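PDB 6WQY: cellulase from Bacteroides salanitronis, which probably hydrolyses internal beta-1,4-glucosidic bonds of cellulose and related polysaccharides through its family 5 glycoside hydrolase domain, the part modelled here. Local coordinates for residues T140-V145 against N197-V202; G190-V195 against P222-N227. One frame throughout, in Å; residues are numbered along the deposited sequence.

Interaction 1: T140-V145 against N197-V202; sequences TVNSAV and NEWNQV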
loop_
_atom_site.group_PDB
_atom_site.type_symbol
_atom_site.label_atom_id
_atom_site.label_comp_id
_atom_site.label_asym_id
_atom_site.label_seq_id
_atom_site.Cartn_x
_atom_site.Cartn_y
_atom_site.Cartn_z
ATOM N N THR A 140 -15.222 3.749 -24.786
ATOM C CA THR A 140 -14.531 2.575 -25.313
ATOM C C THR A 140 -13.274 2.276 -24.507
ATOM O O THR A 140 -12.974 1.106 -24.216
ATOM C CB THR A 140 -14.197 2.808 -26.787
ATOM O OG1 THR A 140 -15.401 3.120 -27.495
ATOM C CG2 THR A 140 -13.577 1.564 -27.408
ATOM N N VAL A 141 -12.529 3.311 -24.128
ATOM C CA VAL A 141 -11.369 3.113 -23.273
ATOM C C VAL A 141 -11.807 2.617 -21.902
ATOM O O VAL A 141 -11.211 1.685 -21.353
ATOM C CB VAL A 141 -10.526 4.399 -23.184
ATOM C CG1 VAL A 141 -9.381 4.229 -22.193
ATOM C CG2 VAL A 141 -9.981 4.766 -24.552
ATOM N N ASN A 142 -12.835 3.239 -21.311
ATOM C CA ASN A 142 -13.290 2.785 -20.000
ATOM C C ASN A 142 -13.669 1.308 -20.039
ATOM O O ASN A 142 -13.290 0.534 -19.149
ATOM C CB ASN A 142 -14.454 3.657 -19.535
ATOM C CG ASN A 142 -14.738 3.535 -18.043
ATOM O OD1 ASN A 142 -13.866 3.181 -17.255
ATOM N ND2 ASN A 142 -15.953 3.875 -17.648
ATOM N N SER A 143 -14.365 0.884 -21.087
ATOM C CA SER A 143 -14.743 -0.520 -21.197
ATOM C C SER A 143 -13.520 -1.420 -21.306
ATOM O O SER A 143 -13.488 -2.500 -20.699
ATOM C CB SER A 143 -15.661 -0.716 -22.403
ATOM O OG SER A 143 -16.922 -0.124 -22.161
ATOM N N ALA A 144 -12.511 -1.013 -22.089
ATOM C CA ALA A 144 -11.307 -1.827 -22.238
ATOM C C ALA A 144 -10.516 -1.915 -20.937
ATOM O O ALA A 144 -9.956 -2.970 -20.625
ATOM C CB ALA A 144 -10.431 -1.253 -23.359
ATOM N N VAL A 145 -10.413 -0.806 -20.197
ATOM C CA VAL A 145 -9.731 -0.837 -18.910
ATOM C C VAL A 145 -10.439 -1.795 -17.969
ATOM O O VAL A 145 -9.806 -2.619 -17.302
ATOM C CB VAL A 145 -9.629 0.568 -18.295
ATOM C CG1 VAL A 145 -9.046 0.471 -16.893
ATOM C CG2 VAL A 145 -8.784 1.478 -19.163
ATOM N N ASN A 197 -14.187 4.936 -8.867
ATOM C CA ASN A 197 -15.130 4.177 -8.057
ATOM C C ASN A 197 -15.729 3.010 -8.839
ATOM O O ASN A 197 -15.931 1.920 -8.277
ATOM C CB ASN A 197 -16.216 5.094 -7.497
ATOM C CG ASN A 197 -15.709 5.983 -6.366
ATOM O OD1 ASN A 197 -14.941 5.540 -5.509
ATOM N ND2 ASN A 197 -16.143 7.232 -6.346
ATOM N N GLU A 198 -16.009 3.209 -10.132
ATOM C CA GLU A 198 -16.496 2.127 -10.976
ATOM C C GLU A 198 -15.458 1.019 -11.101
ATOM O O GLU A 198 -15.802 -0.174 -11.072
ATOM C CB GLU A 198 -16.838 2.650 -12.382
ATOM C CG GLU A 198 -18.015 3.594 -12.458
ATOM C CD GLU A 198 -18.215 4.259 -13.830
ATOM O OE1 GLU A 198 -17.579 3.856 -14.845
ATOM O OE2 GLU A 198 -19.040 5.209 -13.899
ATOM N N TRP A 199 -14.188 1.390 -11.283
ATOM C CA TRP A 199 -13.134 0.392 -11.408
ATOM C C TRP A 199 -13.013 -0.449 -10.149
ATOM O O TRP A 199 -12.833 -1.676 -10.223
ATOM C CB TRP A 199 -11.800 1.077 -11.681
ATOM C CG TRP A 199 -11.656 1.697 -13.039
ATOM C CD1 TRP A 199 -12.539 1.672 -14.071
ATOM C CD2 TRP A 199 -10.524 2.438 -13.492
ATOM N NE1 TRP A 199 -12.005 2.352 -15.154
ATOM C CE2 TRP A 199 -10.772 2.839 -14.809
ATOM C CE3 TRP A 199 -9.318 2.797 -12.893
ATOM C CZ2 TRP A 199 -9.846 3.586 -15.546
ATOM C CZ3 TRP A 199 -8.409 3.537 -13.616
ATOM C CH2 TRP A 199 -8.672 3.912 -14.927
ATOM N N ASN A 200 -13.100 0.188 -8.977
ATOM C CA ASN A 200 -13.035 -0.582 -7.744
ATOM C C ASN A 200 -14.190 -1.572 -7.664
ATOM O O ASN A 200 -14.014 -2.701 -7.180
ATOM C CB ASN A 200 -13.016 0.340 -6.531
ATOM C CG ASN A 200 -11.651 0.968 -6.293
ATOM O OD1 ASN A 200 -10.618 0.417 -6.690
ATOM N ND2 ASN A 200 -11.645 2.111 -5.614
ATOM N N GLN A 201 -15.375 -1.166 -8.123
ATOM C CA GLN A 201 -16.512 -2.084 -8.136
ATOM C C GLN A 201 -16.267 -3.263 -9.075
ATOM O O GLN A 201 -16.613 -4.408 -8.753
ATOM C CB GLN A 201 -17.788 -1.346 -8.543
ATOM C CG GLN A 201 -19.045 -2.200 -8.422
ATOM C CD GLN A 201 -19.391 -2.463 -6.976
ATOM O OE1 GLN A 201 -19.811 -1.557 -6.259
ATOM N NE2 GLN A 201 -19.185 -3.691 -6.520
ATOM N N VAL A 202 -15.686 -3.003 -10.248
ATOM C CA VAL A 202 -15.348 -4.076 -11.184
ATOM C C VAL A 202 -14.402 -5.081 -10.543
ATOM O O VAL A 202 -14.571 -6.298 -10.695
ATOM C CB VAL A 202 -14.766 -3.478 -12.481
ATOM C CG1 VAL A 202 -14.100 -4.554 -13.328
ATOM C CG2 VAL A 202 -15.849 -2.754 -13.275
#

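Interaction 2: G190-V195 against P222-N227; sequences GRQYAV and PGYVTN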
loop_
_atom_site.group_PDB
_atom_site.type_symbol
_atom_site.label_atom_id
_atom_site.label_comp_id
_atom_site.label_asym_id
_atom_site.label_seq_id
_atom_site.Cartn_x
_atom_site.Cartn_y
_atom_site.Cartn_z
ATOM N N GLY A 190 -16.424 15.716 -11.598
ATOM C CA GLY A 190 -16.395 14.494 -10.824
ATOM C C GLY A 190 -16.253 13.232 -11.635
ATOM O O GLY A 190 -16.279 12.145 -11.046
ATOM N N ARG A 191 -16.078 13.312 -12.955
ATOM C CA ARG A 191 -16.093 12.097 -13.765
ATOM C C ARG A 191 -14.933 11.171 -13.420
ATOM O O ARG A 191 -15.128 9.960 -13.269
ATOM C CB ARG A 191 -16.091 12.432 -15.252
ATOM C CG ARG A 191 -16.187 11.213 -16.141
ATOM C CD ARG A 191 -17.421 10.363 -15.866
ATOM N NE ARG A 191 -17.452 9.183 -16.721
ATOM C CZ ARG A 191 -17.978 8.023 -16.369
ATOM N NH1 ARG A 191 -18.539 7.855 -15.172
ATOM N NH2 ARG A 191 -17.927 6.996 -17.215
ATOM N N GLN A 192 -13.711 11.695 -13.345
ATOM C CA GLN A 192 -12.601 10.817 -13.011
ATOM C C GLN A 192 -12.827 10.136 -11.663
ATOM O O GLN A 192 -12.532 8.939 -11.518
ATOM C CB GLN A 192 -11.279 11.568 -13.006
ATOM C CG GLN A 192 -10.759 11.913 -14.382
ATOM C CD GLN A 192 -9.405 12.591 -14.305
ATOM O OE1 GLN A 192 -8.711 12.470 -13.281
ATOM N NE2 GLN A 192 -9.008 13.296 -15.330
ATOM N N TYR A 193 -13.323 10.863 -10.648
ATOM C CA TYR A 193 -13.572 10.206 -9.366
ATOM C C TYR A 193 -14.587 9.082 -9.521
ATOM O O TYR A 193 -14.450 8.006 -8.905
ATOM C CB TYR A 193 -14.076 11.200 -8.319
ATOM C CG TYR A 193 -13.130 12.338 -8.021
ATOM C CD1 TYR A 193 -11.775 12.135 -7.877
ATOM C CD2 TYR A 193 -13.603 13.636 -7.903
ATOM C CE1 TYR A 193 -10.915 13.189 -7.625
ATOM C CE2 TYR A 193 -12.763 14.699 -7.649
ATOM C CZ TYR A 193 -11.407 14.470 -7.507
ATOM O OH TYR A 193 -10.514 15.489 -7.274
ATOM N N ALA A 194 -15.617 9.313 -10.331
ATOM C CA ALA A 194 -16.645 8.307 -10.539
ATOM C C ALA A 194 -16.080 7.093 -11.260
ATOM O O ALA A 194 -16.419 5.954 -10.926
ATOM C CB ALA A 194 -17.816 8.894 -11.326
ATOM N N VAL A 195 -15.224 7.314 -12.257
ATOM C CA VAL A 195 -14.620 6.196 -12.976
ATOM C C VAL A 195 -13.784 5.333 -12.043
ATOM O O VAL A 195 -13.871 4.099 -12.089
ATOM C CB VAL A 195 -13.808 6.710 -14.176
ATOM C CG1 VAL A 195 -12.976 5.592 -14.776
ATOM C CG2 VAL A 195 -14.735 7.309 -15.219
ATOM N N PRO A 222 -8.603 1.834 -3.328
ATOM C CA PRO A 222 -8.091 3.180 -3.074
ATOM C C PRO A 222 -9.004 4.296 -3.551
ATOM O O PRO A 222 -9.868 4.124 -4.416
ATOM C CB PRO A 222 -6.786 3.198 -3.883
ATOM C CG PRO A 222 -7.133 2.370 -5.104
ATOM C CD PRO A 222 -8.006 1.243 -4.543
ATOM N N GLY A 223 -8.758 5.487 -3.001
ATOM C CA GLY A 223 -9.254 6.721 -3.557
ATOM C C GLY A 223 -8.241 7.343 -4.498
ATOM O O GLY A 223 -7.144 6.827 -4.726
ATOM N N TYR A 224 -8.620 8.496 -5.042
ATOM C CA TYR A 224 -7.833 9.133 -6.088
ATOM C C TYR A 224 -6.449 9.506 -5.578
ATOM O O TYR A 224 -6.315 10.138 -4.522
ATOM C CB TYR A 224 -8.588 10.354 -6.626
ATOM C CG TYR A 224 -8.074 10.843 -7.963
ATOM C CD1 TYR A 224 -7.022 11.732 -8.055
ATOM C CD2 TYR A 224 -8.680 10.436 -9.150
ATOM C CE1 TYR A 224 -6.563 12.183 -9.271
ATOM C CE2 TYR A 224 -8.236 10.897 -10.372
ATOM C CZ TYR A 224 -7.194 11.789 -10.434
ATOM O OH TYR A 224 -6.724 12.279 -11.633
ATOM N N VAL A 225 -5.432 9.066 -6.331
ATOM C CA VAL A 225 -4.004 9.237 -6.053
ATOM C C VAL A 225 -3.640 8.899 -4.614
ATOM O O VAL A 225 -2.625 9.366 -4.097
ATOM C CB VAL A 225 -3.466 10.591 -6.588
ATOM C CG1 VAL A 225 -3.799 11.773 -5.684
ATOM C CG2 VAL A 225 -1.966 10.520 -6.873
ATOM N N THR A 226 -4.404 8.000 -3.988
ATOM C CA THR A 226 -4.239 7.608 -2.581
ATOM C C THR A 226 -4.137 8.812 -1.643
ATOM O O THR A 226 -3.518 8.733 -0.573
ATOM C CB THR A 226 -3.114 6.594 -2.350
ATOM O OG1 THR A 226 -1.844 7.115 -2.754
ATOM C CG2 THR A 226 -3.379 5.306 -3.083
ATOM N N ASN A 227 -4.780 9.910 -2.002
ATOM C CA ASN A 227 -4.716 11.135 -1.213
ATOM C C ASN A 227 -5.849 11.168 -0.193
ATOM O O ASN A 227 -7.007 10.949 -0.540
ATOM C CB ASN A 227 -4.835 12.329 -2.153
ATOM C CG ASN A 227 -4.846 13.633 -1.413
ATOM O OD1 ASN A 227 -5.908 14.193 -1.107
ATOM N ND2 ASN A 227 -3.671 14.134 -1.088
#

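Interaction 1: T140-V145 against N197-V202
N142 bridges two successive residues of the facing helix, using both ends of its amide. Its OD1 accepts the indole N-H of W199, with NE1 to OD1 at 2.9 Å and an N-H...O angle of 153°; the donor arrives almost in line with the C=O bond (174°), while OD1 sits slightly tilted from the indole plane. ND2 donates to E198 OE1 at 3.2 Å, and the carboxylate oxygen lies in the amide plane. The reach across follows from CG standing anti to the backbone N of N142 (chi1 -164°). E198 is shared more widely: OE1 also pairs with K146 and OE2 with R191, both salt bridges. V145 adds an apolar contact: CG1 lies over one face of the W199 six-membered ring, 3.9 Å from its centroid, a CH-pi contact offset toward the rim. Replacing the W199 indole by an alanine side chain would probably leave N142 OD1 without its N-H donor and V145 CG1 without the ring it covers. The buried amide thus has a donor and an acceptor matched to its two ends, which fixes its flip state, and the nearby carboxylate is probably stabilised as an anion by its two cationic partners.

Interaction 2: G190-V195 against P222-N227
Y193 turns the edge of its ring onto the face of Y224, giving a T-shaped (edge-to-face) pair whose planes stand at 88° with centroids 5.3 Å apart. The edge that makes the approach is CD1-CE1: CE1 lies 3.7 Å from Y224 CG, and CD1 comes 3.8 Å from Y224 CD2, so the meeting point is the base of the Y224 ring rather than its hydroxyl end. Y224 CG lies in the plane of the Y193 ring. The hydroxyl of Y193 is engaged elsewhere, with N185.

Q192, the preceding residue on the helix, meets the far end of the same tyrosine. Y224 OH donates to Q192 OE1 at 2.6 Å, a short bond running nearly along the amide C=O direction (164°), and OE1 lies at the edge of the Y224 ring, near its plane. The extended Q192 side chain carries OE1 out to that hydroxyl, and for Y224, CG anti to its backbone N (chi1 -163°) projects the ring toward the helix. The Y224 ring is thereby held over its face by Y193 and at its edge by Q192. D177 secures the polar corner, its backbone N bonding Y224 OH and its carboxylate taking Q192 NE2.

The contact ties the first turn of helix 191-209, with G190 at the N-cap position and the D188 carboxylate accepting N-H groups of G190 and Q192, to the loop that follows barrel strand 219-222 and leads into helix 228-234. L230 of that next helix packs against both tyrosines, while I132 of helix 132-135 touches Q192.

In the fold
Both contacts use helix 191-209, interaction 2 its first turn and interaction 1 the turns just beyond, and their centres lie 12 Å apart. Along the chain the segments alternate: 140-145, 190-195, 197-202, 222-227. Interaction 1 joins that helix to its neighbour in the helical layer, helix 139-159, whereas interaction 2 joins it to the loop after strand 219-222 of the eight-stranded parallel barrel. Direct links connect them: N142 OD1 packs against V195 CG1, and N200 ND2 probably hydrogen-bonds P222 O. In this TIM-barrel hydrolase, the helix following strand 167-170 is therefore anchored both to the preceding helix of the outer layer and to the next strand's exit.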